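Local coordinates for DNA fragmentation factor subunit beta (Mus musculus, PDB 1V0D), which cuts DNA as a nuclease during apoptosis, producing DNA fragmentation and chromatin condensation, at residues A[208-213]-A[254-259]; A[231-236]-A[311-316]; A[236-241]-A[305-310]; A[269-274]-A[291-296]. All blocks are in the same frame, centred on the assembly; numbering follows the deposited sequence.

Contact 1 of 4, residues A[208-213]-A[254-259]; sequences SYFDRG and ILFSTW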
loop_
_atom_site.group_PDB
_atom_site.type_symbol
_atom_site.label_atom_id
_atom_site.label_comp_id
_atom_site.label_asym_id
_atom_site.label_seq_id
_atom_site.Cartn_x
_atom_site.Cartn_y
_atom_site.Cartn_z
ATOM N N SER A 208 15.457 3.346 -14.937
ATOM C CA SER A 208 16.766 2.922 -14.474
ATOM C C SER A 208 16.848 2.935 -12.943
ATOM O O SER A 208 17.576 2.154 -12.335
ATOM C CB SER A 208 17.809 3.855 -15.076
ATOM O OG SER A 208 19.002 3.801 -14.335
ATOM N N TYR A 209 16.083 3.820 -12.318
ATOM C CA TYR A 209 16.093 3.914 -10.867
ATOM C C TYR A 209 15.818 2.599 -10.145
ATOM O O TYR A 209 16.369 2.368 -9.076
ATOM C CB TYR A 209 15.074 4.953 -10.376
ATOM C CG TYR A 209 15.439 6.395 -10.647
ATOM C CD1 TYR A 209 16.765 6.784 -10.821
ATOM C CD2 TYR A 209 14.455 7.384 -10.690
ATOM C CE1 TYR A 209 17.101 8.126 -11.030
ATOM C CE2 TYR A 209 14.784 8.726 -10.898
ATOM C CZ TYR A 209 16.103 9.085 -11.067
ATOM O OH TYR A 209 16.429 10.401 -11.270
ATOM N N PHE A 210 14.970 1.741 -10.712
ATOM C CA PHE A 210 14.628 0.482 -10.041
ATOM C C PHE A 210 15.385 -0.756 -10.459
ATOM O O PHE A 210 15.292 -1.776 -9.782
ATOM C CB PHE A 210 13.137 0.163 -10.184
ATOM C CG PHE A 210 12.241 0.996 -9.319
ATOM C CD1 PHE A 210 12.757 2.011 -8.517
ATOM C CD2 PHE A 210 10.866 0.783 -9.327
ATOM C CE1 PHE A 210 11.915 2.799 -7.744
ATOM C CE2 PHE A 210 10.018 1.566 -8.557
ATOM C CZ PHE A 210 10.543 2.576 -7.765
ATOM N N ASP A 211 16.131 -0.702 -11.556
ATOM C CA ASP A 211 16.818 -1.914 -11.969
ATOM C C ASP A 211 18.300 -2.017 -11.632
ATOM O O ASP A 211 19.117 -1.185 -12.034
ATOM C CB ASP A 211 16.536 -2.182 -13.463
ATOM C CG ASP A 211 17.765 -2.095 -14.343
ATOM O OD1 ASP A 211 18.018 -1.007 -14.895
ATOM O OD2 ASP A 211 18.466 -3.121 -14.497
ATOM N N ARG A 212 18.627 -3.037 -10.838
ATOM C CA ARG A 212 20.002 -3.292 -10.453
ATOM C C ARG A 212 20.727 -3.534 -11.763
ATOM O O ARG A 212 20.109 -3.556 -12.828
ATOM C CB ARG A 212 20.076 -4.525 -9.545
ATOM C CG ARG A 212 19.364 -5.774 -10.075
ATOM C CD ARG A 212 19.366 -6.916 -9.035
ATOM N NE ARG A 212 18.841 -8.176 -9.573
ATOM C CZ ARG A 212 18.602 -9.271 -8.850
ATOM N NH1 ARG A 212 18.832 -9.285 -7.540
ATOM N NH2 ARG A 212 18.142 -10.366 -9.442
ATOM N N GLY A 213 22.029 -3.714 -11.731
ATOM C CA GLY A 213 22.687 -3.925 -13.008
ATOM C C GLY A 213 22.599 -2.726 -13.952
ATOM O O GLY A 213 22.634 -2.885 -15.164
ATOM N N ILE A 254 5.576 -7.242 -4.674
ATOM C CA ILE A 254 4.292 -6.571 -4.471
ATOM C C ILE A 254 4.346 -5.511 -3.372
ATOM O O ILE A 254 3.720 -4.451 -3.492
ATOM C CB ILE A 254 3.196 -7.614 -4.127
ATOM C CG1 ILE A 254 2.959 -8.510 -5.337
ATOM C CG2 ILE A 254 1.906 -6.924 -3.689
ATOM C CD1 ILE A 254 2.095 -9.701 -5.041
ATOM N N LEU A 255 5.072 -5.799 -2.293
ATOM C CA LEU A 255 5.191 -4.842 -1.203
ATOM C C LEU A 255 5.878 -3.575 -1.712
ATOM O O LEU A 255 5.565 -2.464 -1.284
ATOM C CB LEU A 255 5.979 -5.453 -0.044
ATOM C CG LEU A 255 5.202 -6.491 0.770
ATOM C CD1 LEU A 255 6.144 -7.229 1.686
ATOM C CD2 LEU A 255 4.106 -5.810 1.573
ATOM N N PHE A 256 6.802 -3.744 -2.649
ATOM C CA PHE A 256 7.504 -2.612 -3.210
ATOM C C PHE A 256 6.487 -1.637 -3.823
ATOM O O PHE A 256 6.800 -0.482 -4.113
ATOM C CB PHE A 256 8.502 -3.110 -4.257
ATOM C CG PHE A 256 9.566 -2.109 -4.601
ATOM C CD1 PHE A 256 10.385 -1.587 -3.615
ATOM C CD2 PHE A 256 9.737 -1.679 -5.911
ATOM C CE1 PHE A 256 11.352 -0.654 -3.932
ATOM C CE2 PHE A 256 10.708 -0.742 -6.232
ATOM C CZ PHE A 256 11.513 -0.231 -5.245
ATOM N N SER A 257 5.262 -2.107 -4.020
ATOM C CA SER A 257 4.204 -1.257 -4.568
ATOM C C SER A 257 3.836 -0.210 -3.535
ATOM O O SER A 257 3.400 0.888 -3.882
ATOM C CB SER A 257 2.947 -2.066 -4.875
ATOM O OG SER A 257 3.190 -2.977 -5.922
ATOM N N THR A 258 3.999 -0.569 -2.266
ATOM C CA THR A 258 3.674 0.335 -1.185
ATOM C C THR A 258 4.776 1.353 -0.929
ATOM O O THR A 258 4.534 2.381 -0.288
ATOM C CB THR A 258 3.371 -0.434 0.107
ATOM O OG1 THR A 258 4.537 -1.144 0.534
ATOM C CG2 THR A 258 2.228 -1.414 -0.128
ATOM N N TRP A 259 5.983 1.067 -1.419
ATOM C CA TRP A 259 7.094 2.003 -1.273
ATOM C C TRP A 259 6.834 3.102 -2.280
ATOM O O TRP A 259 6.562 2.832 -3.446
ATOM C CB TRP A 259 8.427 1.332 -1.560
ATOM C CG TRP A 259 8.903 0.562 -0.394
ATOM C CD1 TRP A 259 8.273 -0.490 0.204
ATOM C CD2 TRP A 259 10.123 0.765 0.327
ATOM N NE1 TRP A 259 9.028 -0.961 1.255
ATOM C CE2 TRP A 259 10.170 -0.209 1.352
ATOM C CE3 TRP A 259 11.186 1.675 0.206
ATOM C CZ2 TRP A 259 11.236 -0.298 2.250
ATOM C CZ3 TRP A 259 12.245 1.584 1.097
ATOM C CH2 TRP A 259 12.261 0.603 2.107
#
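A T-shaped aromatic pair, F256 set edge-on against F210, ties the 254-259 segment, which continues from helix 250-255, to the loop that follows helix 186-202 in the nuclease part of the chain. The evidence is the ring geometry: centroids lie 4.8 Å apart and the planes are inclined at 65°. F256 supplies the edge and F210 the face. The approaching corner is F256 CE2, which stands above the F210 plane but toward its rim, nearest F210 CE2 at 3.3 Å. F256 CZ follows it over the same ring and comes within 3.9 Å of F210 CZ, so two neighbouring C-H positions look onto one face.

Different first torsions bring the rings together. F256 extends away from its own backbone N (chi1 -162°), whereas F210 swings to the side of its backbone N (chi1 -75°). The reach of two full phenyl groups spans backbones that stay well apart, the F210 CA to F256 CA distance being 10.3 Å. Replacing F210 with a serine would remove the face on which F256 CE2 and CZ rest, and would probably open a gap and let the F256 ring turn.

Both phenylalanines are buried and continue into the surrounding core. F210 also packs on C163 and R166 of helix 155-175, and its backbone O is hydrogen-bonded by Y247 OH. F256 meets the ring of F227 and touches I244, joining the pair to both strands of the small sheet 227-228/243-244.

Contact 2 of 4, residues A[231-236]-A[311-316]; sequences GPFDLE and TTHKLE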
loop_
_atom_site.group_PDB
_atom_site.type_symbol
_atom_site.label_atom_id
_atom_site.label_comp_id
_atom_site.label_asym_id
_atom_site.label_seq_id
_atom_site.Cartn_x
_atom_site.Cartn_y
_atom_site.Cartn_z
ATOM N N GLY A 231 14.061 7.711 4.535
ATOM C CA GLY A 231 13.384 8.422 5.612
ATOM C C GLY A 231 12.398 9.466 5.116
ATOM O O GLY A 231 12.386 9.780 3.926
ATOM N N PRO A 232 11.551 10.028 5.989
ATOM C CA PRO A 232 10.612 11.034 5.485
ATOM C C PRO A 232 11.300 12.230 4.813
ATOM O O PRO A 232 12.513 12.419 4.939
ATOM C CB PRO A 232 9.807 11.416 6.729
ATOM C CG PRO A 232 10.725 11.091 7.857
ATOM C CD PRO A 232 11.362 9.804 7.431
ATOM N N PHE A 233 10.513 13.033 4.101
ATOM C CA PHE A 233 11.020 14.197 3.372
ATOM C C PHE A 233 11.738 15.230 4.235
ATOM O O PHE A 233 12.704 15.856 3.785
ATOM C CB PHE A 233 9.872 14.890 2.637
ATOM C CG PHE A 233 9.124 15.879 3.482
ATOM C CD1 PHE A 233 9.447 17.235 3.442
ATOM C CD2 PHE A 233 8.096 15.463 4.321
ATOM C CE1 PHE A 233 8.754 18.161 4.225
ATOM C CE2 PHE A 233 7.397 16.383 5.110
ATOM C CZ PHE A 233 7.725 17.732 5.061
ATOM N N ASP A 234 11.264 15.407 5.466
ATOM C CA ASP A 234 11.841 16.379 6.383
ATOM C C ASP A 234 12.938 15.823 7.294
ATOM O O ASP A 234 13.244 16.412 8.326
ATOM C CB ASP A 234 10.733 16.994 7.233
ATOM C CG ASP A 234 10.007 15.960 8.074
ATOM O OD1 ASP A 234 10.370 14.760 7.997
ATOM O OD2 ASP A 234 9.075 16.349 8.813
ATOM N N LEU A 235 13.519 14.686 6.929
ATOM C CA LEU A 235 14.599 14.100 7.719
ATOM C C LEU A 235 15.728 13.634 6.816
ATOM O O LEU A 235 15.540 13.435 5.613
ATOM C CB LEU A 235 14.105 12.926 8.567
ATOM C CG LEU A 235 13.208 13.246 9.766
ATOM C CD1 LEU A 235 13.112 12.007 10.654
ATOM C CD2 LEU A 235 13.786 14.406 10.570
ATOM N N GLU A 236 16.903 13.457 7.410
ATOM C CA GLU A 236 18.090 13.046 6.668
ATOM C C GLU A 236 18.139 11.553 6.338
ATOM O O GLU A 236 18.589 11.171 5.258
ATOM C CB GLU A 236 19.354 13.462 7.444
ATOM N N THR A 311 1.328 14.589 5.122
ATOM C CA THR A 311 1.049 15.939 5.587
ATOM C C THR A 311 1.687 16.894 4.599
ATOM O O THR A 311 2.453 16.479 3.728
ATOM C CB THR A 311 1.678 16.201 6.948
ATOM O OG1 THR A 311 1.508 15.046 7.776
ATOM C CG2 THR A 311 1.012 17.400 7.611
ATOM N N THR A 312 1.383 18.176 4.736
ATOM C CA THR A 312 1.945 19.164 3.836
ATOM C C THR A 312 3.438 19.312 4.041
ATOM O O THR A 312 3.910 19.350 5.171
ATOM C CB THR A 312 1.313 20.539 4.049
ATOM O OG1 THR A 312 -0.110 20.416 4.009
ATOM C CG2 THR A 312 1.755 21.498 2.953
ATOM N N HIS A 313 4.176 19.358 2.934
ATOM C CA HIS A 313 5.620 19.570 2.955
ATOM C C HIS A 313 5.618 21.090 2.828
ATOM O O HIS A 313 5.267 21.626 1.772
ATOM C CB HIS A 313 6.283 18.954 1.718
ATOM C CG HIS A 313 6.203 17.459 1.653
ATOM N ND1 HIS A 313 5.253 16.728 2.331
ATOM C CD2 HIS A 313 6.941 16.560 0.959
ATOM C CE1 HIS A 313 5.410 15.443 2.062
ATOM N NE2 HIS A 313 6.428 15.315 1.231
ATOM N N LYS A 314 5.975 21.793 3.894
ATOM C CA LYS A 314 5.944 23.250 3.851
ATOM C C LYS A 314 7.074 23.886 3.022
ATOM O O LYS A 314 7.614 24.932 3.390
ATOM C CB LYS A 314 5.946 23.796 5.280
ATOM N N LEU A 315 7.417 23.264 1.896
ATOM C CA LEU A 315 8.478 23.778 1.040
ATOM C C LEU A 315 7.942 24.540 -0.168
ATOM O O LEU A 315 6.768 24.423 -0.520
ATOM C CB LEU A 315 9.372 22.637 0.542
ATOM C CG LEU A 315 10.208 21.760 1.481
ATOM C CD1 LEU A 315 10.827 22.608 2.573
ATOM C CD2 LEU A 315 9.340 20.689 2.076
ATOM N N GLU A 316 8.823 25.312 -0.802
ATOM C CA GLU A 316 8.488 26.101 -1.985
ATOM C C GLU A 316 9.602 26.001 -3.035
ATOM O O GLU A 316 10.714 25.565 -2.735
ATOM C CB GLU A 316 8.299 27.570 -1.604
ATOM C CG GLU A 316 6.874 27.981 -1.304
ATOM C CD GLU A 316 6.730 29.493 -1.154
ATOM O OE1 GLU A 316 7.320 30.049 -0.199
ATOM O OE2 GLU A 316 6.035 30.126 -1.989
#
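F233 and H313 lie flat on one another: their planes differ by only 4° and their ring centroids are 3.6 Å apart. The overlap is nearly complete, as H313 CG sits above the middle of the F233 ring while F233 CD2 sits above the imidazole. F233 CG and H313 CD2 make the nearest approach, at 3.4 Å. H313 CB extends the coverage, standing 4.0 Å from the F233 centroid in a CH-pi contact over that ring. Along the CD1-CE1 side of the phenyl, L315 CD2 reaches F233 CE1 obliquely, at 3.4 Å. The other face of F233 is covered by D234 CB from its own segment, which sandwiches the phenyl between imidazole and aspartate.

F233 is the second residue of a type I beta turn, P232 to L235, and from that turn its ring reaches across to the C-terminal loop beside the metal centre of this His-Me finger nuclease. The H313 side chain lies about 5 Å from the bound magnesium ion, which D262 and H308 ligate.

Two hydrogen bonds fix the rotation of the imidazole. H313 ND1 donates to T311 O at 3.1 Å; the oxygen lies close to the ring plane, although the N-H...O angle is a bent 137°. The second ring nitrogen, H313 NE2, is hydrogen-bonded to D262 OD2. A leucine in place of H313 would remove the flat partner of F233 and is likely to leave T311 O and D262 OD2 without these mates. D234 OD2 forms a salt bridge with K309 NZ, linking the turn to the segment that carries C307 and H308.

Contact 3 of 4, residues A[236-241]-A[305-310]; sequences ESCLSK and IACHKK. With ZN (zinc ion), chain B.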
loop_
_atom_site.group_PDB
_atom_site.type_symbol
_atom_site.label_atom_id
_atom_site.label_comp_id
_atom_site.label_asym_id
_atom_site.label_seq_id
_atom_site.Cartn_x
_atom_site.Cartn_y
_atom_site.Cartn_z
ATOM N N GLU A 236 16.903 13.457 7.410
ATOM C CA GLU A 236 18.090 13.046 6.668
ATOM C C GLU A 236 18.139 11.553 6.338
ATOM O O GLU A 236 18.589 11.171 5.258
ATOM C CB GLU A 236 19.354 13.462 7.444
ATOM N N SER A 237 17.664 10.716 7.259
ATOM C CA SER A 237 17.689 9.270 7.053
ATOM C C SER A 237 16.509 8.549 7.707
ATOM O O SER A 237 15.755 9.151 8.469
ATOM C CB SER A 237 18.996 8.710 7.608
ATOM O OG SER A 237 19.157 9.099 8.962
ATOM N N CYS A 238 16.361 7.257 7.411
ATOM C CA CYS A 238 15.269 6.457 7.971
ATOM C C CYS A 238 15.627 5.946 9.354
ATOM O O CYS A 238 16.494 5.088 9.509
ATOM C CB CYS A 238 14.949 5.268 7.057
ATOM S SG CYS A 238 13.724 4.091 7.722
ATOM N N LEU A 239 14.944 6.465 10.363
ATOM C CA LEU A 239 15.206 6.057 11.737
ATOM C C LEU A 239 14.908 4.588 12.000
ATOM O O LEU A 239 15.518 3.986 12.876
ATOM C CB LEU A 239 14.398 6.934 12.695
ATOM C CG LEU A 239 14.762 8.418 12.568
ATOM C CD1 LEU A 239 13.693 9.289 13.237
ATOM C CD2 LEU A 239 16.160 8.641 13.161
ATOM N N SER A 240 13.976 4.013 11.246
ATOM C CA SER A 240 13.616 2.609 11.428
ATOM C C SER A 240 14.543 1.709 10.621
ATOM O O SER A 240 14.644 0.505 10.877
ATOM C CB SER A 240 12.169 2.374 10.997
ATOM O OG SER A 240 11.300 3.313 11.607
ATOM N N LYS A 241 15.224 2.307 9.649
ATOM C CA LYS A 241 16.152 1.589 8.781
ATOM C C LYS A 241 15.466 0.547 7.905
ATOM O O LYS A 241 15.873 -0.614 7.862
ATOM C CB LYS A 241 17.242 0.933 9.616
ATOM C CG LYS A 241 18.123 1.936 10.312
ATOM C CD LYS A 241 19.374 1.270 10.837
ATOM C CE LYS A 241 20.305 2.276 11.479
ATOM N NZ LYS A 241 21.516 1.585 12.012
ATOM N N ILE A 305 6.336 2.977 3.269
ATOM C CA ILE A 305 5.071 3.637 3.573
ATOM C C ILE A 305 4.992 4.320 4.945
ATOM O O ILE A 305 4.276 5.311 5.110
ATOM C CB ILE A 305 3.888 2.646 3.409
ATOM C CG1 ILE A 305 2.569 3.398 3.562
ATOM C CG2 ILE A 305 4.018 1.498 4.410
ATOM C CD1 ILE A 305 1.362 2.546 3.349
ATOM N N ALA A 306 5.732 3.806 5.921
ATOM C CA ALA A 306 5.711 4.384 7.264
ATOM C C ALA A 306 6.494 5.709 7.340
ATOM O O ALA A 306 6.433 6.431 8.343
ATOM C CB ALA A 306 6.277 3.378 8.276
ATOM N N CYS A 307 7.233 6.009 6.277
ATOM C CA CYS A 307 8.026 7.226 6.207
ATOM C C CYS A 307 7.519 8.106 5.091
ATOM O O CYS A 307 8.276 8.882 4.524
ATOM C CB CYS A 307 9.503 6.906 5.953
ATOM S SG CYS A 307 10.306 6.086 7.324
ATOM N N HIS A 308 6.248 7.956 4.743
ATOM C CA HIS A 308 5.662 8.793 3.713
ATOM C C HIS A 308 4.691 9.694 4.434
ATOM O O HIS A 308 3.535 9.330 4.625
ATOM C CB HIS A 308 4.896 7.977 2.675
ATOM C CG HIS A 308 4.382 8.795 1.527
ATOM N ND1 HIS A 308 3.496 8.300 0.595
ATOM C CD2 HIS A 308 4.668 10.059 1.132
ATOM C CE1 HIS A 308 3.261 9.219 -0.324
ATOM N NE2 HIS A 308 3.962 10.297 -0.024
ATOM N N LYS A 309 5.160 10.852 4.871
ATOM C CA LYS A 309 4.276 11.776 5.544
ATOM C C LYS A 309 3.344 12.338 4.485
ATOM O O LYS A 309 3.787 12.900 3.487
ATOM C CB LYS A 309 5.073 12.890 6.221
ATOM C CG LYS A 309 5.949 12.369 7.345
ATOM C CD LYS A 309 6.686 13.474 8.093
ATOM C CE LYS A 309 7.567 12.864 9.184
ATOM N NZ LYS A 309 8.386 13.873 9.916
ATOM N N LYS A 310 2.048 12.143 4.694
ATOM C CA LYS A 310 1.037 12.619 3.765
ATOM C C LYS A 310 0.612 14.020 4.156
ATOM O O LYS A 310 -0.344 14.568 3.609
ATOM C CB LYS A 310 -0.171 11.683 3.783
ATOM C CG LYS A 310 0.029 10.384 3.009
ATOM C CD LYS A 310 0.115 10.654 1.513
ATOM C CE LYS A 310 -0.010 9.361 0.710
ATOM N NZ LYS A 310 -0.025 9.602 -0.772
HETATM ZN ZN ZN B . 11.729 4.546 6.603
#
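C238 and C307 meet through a shared zinc ion. The metal lies 2.3 Å from C238 SG and 2.2 Å from C307 SG, both ordinary thiolate bond lengths. The two sulfurs subtend about 122° at the zinc, somewhat wider than the angle of a regular tetrahedron. C238 SG and C307 SG are 4.0 Å apart, far beyond a disulfide, so the metal is the link between them.

The two cysteines reach it by different torsions. C238 extends its sulfur away from its backbone N (chi1 174°), while C307 holds its sulfur beside the backbone N (chi1 -68°).

C229 and H242, the latter through ND1, complete a site of three cysteines and one histidine. C229, C238 and H242 all come from the connection between strands 227-228 and 243-244, and C307 from the loop after strand 300-303. In the next shell P232 packs on C307 and A306 on H242. A306 O accepts a hydrogen bond from R250 NH2 of the second subunit, so the ligand-bearing loop also borders the dimer interface.

H308, directly after C307, ligates the magnesium ion, which lies about 11 Å from the C307 side chain. With all four zinc ligands supplied by protein, the zinc probably has a structural role: it clamps the 236-241 loop to the segment that carries H308.

Contact 4 of 4, residues A[269-274]-A[291-296]; sequences RTVVPT and YSLLFT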
loop_
_atom_site.group_PDB
_atom_site.type_symbol
_atom_site.label_atom_id
_atom_site.label_comp_id
_atom_site.label_asym_id
_atom_site.label_seq_id
_atom_site.Cartn_x
_atom_site.Cartn_y
_atom_site.Cartn_z
ATOM N N ARG A 269 0.661 19.919 -5.062
ATOM C CA ARG A 269 0.454 21.024 -4.150
ATOM C C ARG A 269 1.236 22.287 -4.541
ATOM O O ARG A 269 0.668 23.376 -4.520
ATOM C CB ARG A 269 0.844 20.565 -2.741
ATOM C CG ARG A 269 0.407 21.467 -1.606
ATOM C CD ARG A 269 -1.100 21.421 -1.401
ATOM N NE ARG A 269 -1.506 22.085 -0.158
ATOM C CZ ARG A 269 -2.762 22.406 0.150
ATOM N NH1 ARG A 269 -3.755 22.128 -0.696
ATOM N NH2 ARG A 269 -3.027 23.011 1.307
ATOM N N THR A 270 2.514 22.142 -4.922
ATOM C CA THR A 270 3.357 23.302 -5.263
ATOM C C THR A 270 4.118 23.399 -6.598
ATOM O O THR A 270 4.107 24.451 -7.244
ATOM C CB THR A 270 4.380 23.546 -4.147
ATOM O OG1 THR A 270 4.751 22.291 -3.573
ATOM C CG2 THR A 270 3.794 24.426 -3.058
ATOM N N VAL A 271 4.787 22.335 -7.025
ATOM C CA VAL A 271 5.546 22.414 -8.278
ATOM C C VAL A 271 4.722 22.680 -9.541
ATOM O O VAL A 271 5.016 23.609 -10.288
ATOM C CB VAL A 271 6.379 21.139 -8.530
ATOM C CG1 VAL A 271 7.186 21.306 -9.792
ATOM C CG2 VAL A 271 7.308 20.870 -7.360
ATOM N N VAL A 272 3.698 21.870 -9.792
ATOM C CA VAL A 272 2.888 22.059 -10.994
ATOM C C VAL A 272 2.309 23.460 -11.047
ATOM O O VAL A 272 2.543 24.191 -12.002
ATOM C CB VAL A 272 1.758 20.987 -11.095
ATOM C CG1 VAL A 272 0.733 21.374 -12.163
ATOM C CG2 VAL A 272 2.382 19.632 -11.453
ATOM N N PRO A 273 1.550 23.861 -10.019
ATOM C CA PRO A 273 0.972 25.207 -10.022
ATOM C C PRO A 273 2.033 26.314 -10.189
ATOM O O PRO A 273 1.816 27.273 -10.939
ATOM C CB PRO A 273 0.230 25.269 -8.693
ATOM C CG PRO A 273 0.980 24.332 -7.837
ATOM C CD PRO A 273 1.269 23.176 -8.753
ATOM N N THR A 274 3.179 26.191 -9.517
ATOM C CA THR A 274 4.237 27.187 -9.691
ATOM C C THR A 274 4.649 27.199 -11.168
ATOM O O THR A 274 4.915 28.255 -11.749
ATOM C CB THR A 274 5.472 26.850 -8.863
ATOM O OG1 THR A 274 5.178 27.004 -7.471
ATOM C CG2 THR A 274 6.604 27.757 -9.233
ATOM N N TYR A 291 11.591 20.194 -14.468
ATOM C CA TYR A 291 11.783 18.813 -14.863
ATOM C C TYR A 291 12.428 18.101 -13.667
ATOM O O TYR A 291 11.918 17.093 -13.179
ATOM C CB TYR A 291 12.701 18.751 -16.081
ATOM C CG TYR A 291 13.063 17.356 -16.501
ATOM C CD1 TYR A 291 12.177 16.577 -17.240
ATOM C CD2 TYR A 291 14.294 16.806 -16.147
ATOM C CE1 TYR A 291 12.513 15.275 -17.624
ATOM C CE2 TYR A 291 14.638 15.514 -16.519
ATOM C CZ TYR A 291 13.744 14.754 -17.260
ATOM O OH TYR A 291 14.087 13.474 -17.630
ATOM N N SER A 292 13.546 18.635 -13.193
ATOM C CA SER A 292 14.239 18.061 -12.046
ATOM C C SER A 292 13.261 17.770 -10.934
ATOM O O SER A 292 13.198 16.659 -10.404
ATOM C CB SER A 292 15.265 19.043 -11.506
ATOM O OG SER A 292 16.240 19.326 -12.488
ATOM N N LEU A 293 12.507 18.803 -10.580
ATOM C CA LEU A 293 11.527 18.722 -9.508
ATOM C C LEU A 293 10.471 17.658 -9.725
ATOM O O LEU A 293 10.133 16.908 -8.808
ATOM C CB LEU A 293 10.841 20.088 -9.326
ATOM C CG LEU A 293 11.414 21.108 -8.316
ATOM C CD1 LEU A 293 12.879 20.839 -8.015
ATOM C CD2 LEU A 293 11.228 22.507 -8.861
ATOM N N LEU A 294 9.962 17.583 -10.948
ATOM C CA LEU A 294 8.888 16.653 -11.264
ATOM C C LEU A 294 9.259 15.201 -11.511
ATOM O O LEU A 294 8.500 14.315 -11.141
ATOM C CB LEU A 294 8.100 17.189 -12.473
ATOM C CG LEU A 294 7.395 18.541 -12.292
ATOM C CD1 LEU A 294 7.168 19.236 -13.602
ATOM C CD2 LEU A 294 6.085 18.327 -11.600
ATOM N N PHE A 295 10.425 14.936 -12.095
ATOM C CA PHE A 295 10.755 13.548 -12.438
ATOM C C PHE A 295 12.096 12.972 -12.027
ATOM O O PHE A 295 12.378 11.822 -12.349
ATOM C CB PHE A 295 10.656 13.363 -13.960
ATOM C CG PHE A 295 9.495 14.085 -14.601
ATOM C CD1 PHE A 295 9.718 15.203 -15.401
ATOM C CD2 PHE A 295 8.181 13.630 -14.424
ATOM C CE1 PHE A 295 8.647 15.862 -16.026
ATOM C CE2 PHE A 295 7.105 14.276 -15.038
ATOM C CZ PHE A 295 7.336 15.395 -15.843
ATOM N N THR A 296 12.916 13.741 -11.327
ATOM C CA THR A 296 14.260 13.286 -10.972
ATOM C C THR A 296 14.465 12.979 -9.501
ATOM O O THR A 296 13.726 13.464 -8.646
ATOM C CB THR A 296 15.282 14.352 -11.412
ATOM O OG1 THR A 296 15.124 14.587 -12.812
ATOM C CG2 THR A 296 16.708 13.905 -11.152
#
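V271 and L294 lead the packing of a helical hairpin made of helices 267-281 and 287-295, which run roughly antiparallel and which follow strand 260-263 and precede strand 300-303 in the chain. Measured on the short segments, the axes approach to 10.2 Å and cross at -140°.

The main bump is the V271 isopropyl group, pushed into the hollow between L293 and L294. Its CG1 branch lies 3.7 Å from L294 CD2 and 3.9 Å from L293 CB. CG2 comes down beside the same L293 CB at 4.1 Å, so the two methyls fork around the root of L293. V271 and L294 point past one another from their two helices, which lays V271 CG1 alongside CG and CD2 of L294.

The fit is reciprocal. L294 starts off to one side, with CG beside its backbone N (chi1 -62°), and its end turns in so that CD2 enters the notch between V271 and V272. There V272 meets it at about a right angle, CG2 to L294 CD2 being 3.9 Å.

Neighbours close this apolar core. V174 of helix 155-175 touches both V272 and L294, M196 of helix 186-202 adds to L294, and F290 packs against V271. Helix 267-281 is kinked at P273, whose N has no bond to the turn before. One turn back from T274, T270 O takes two donors from opposite faces of its carbonyl plane, T274 N at 3.0 Å and T274 OG1 at 2.8 Å.

In the fold
Contacts 1 and 4 are buried and apolar, one an aromatic pair near the chain's centre, the other aliphatic packing between helices; Y209 and T296 touch to join them. Contacts 2 and 3 lie near the zinc and magnesium ions and hold the same two elements, the connection between strands 227-228 and 243-244 and the C-terminal loop after 300-303. They share E236 and are joined by the packing of P232 on C307 and K309. Contact 2 is only partly buried and relies on ring stacking, whereas contact 3 is buried and relies on metal bonds. Contacts 1 and 3 meet where T258 abuts I305, and both touch the second subunit. Contact 4 is nested within the loops closed by contacts 2 and 3.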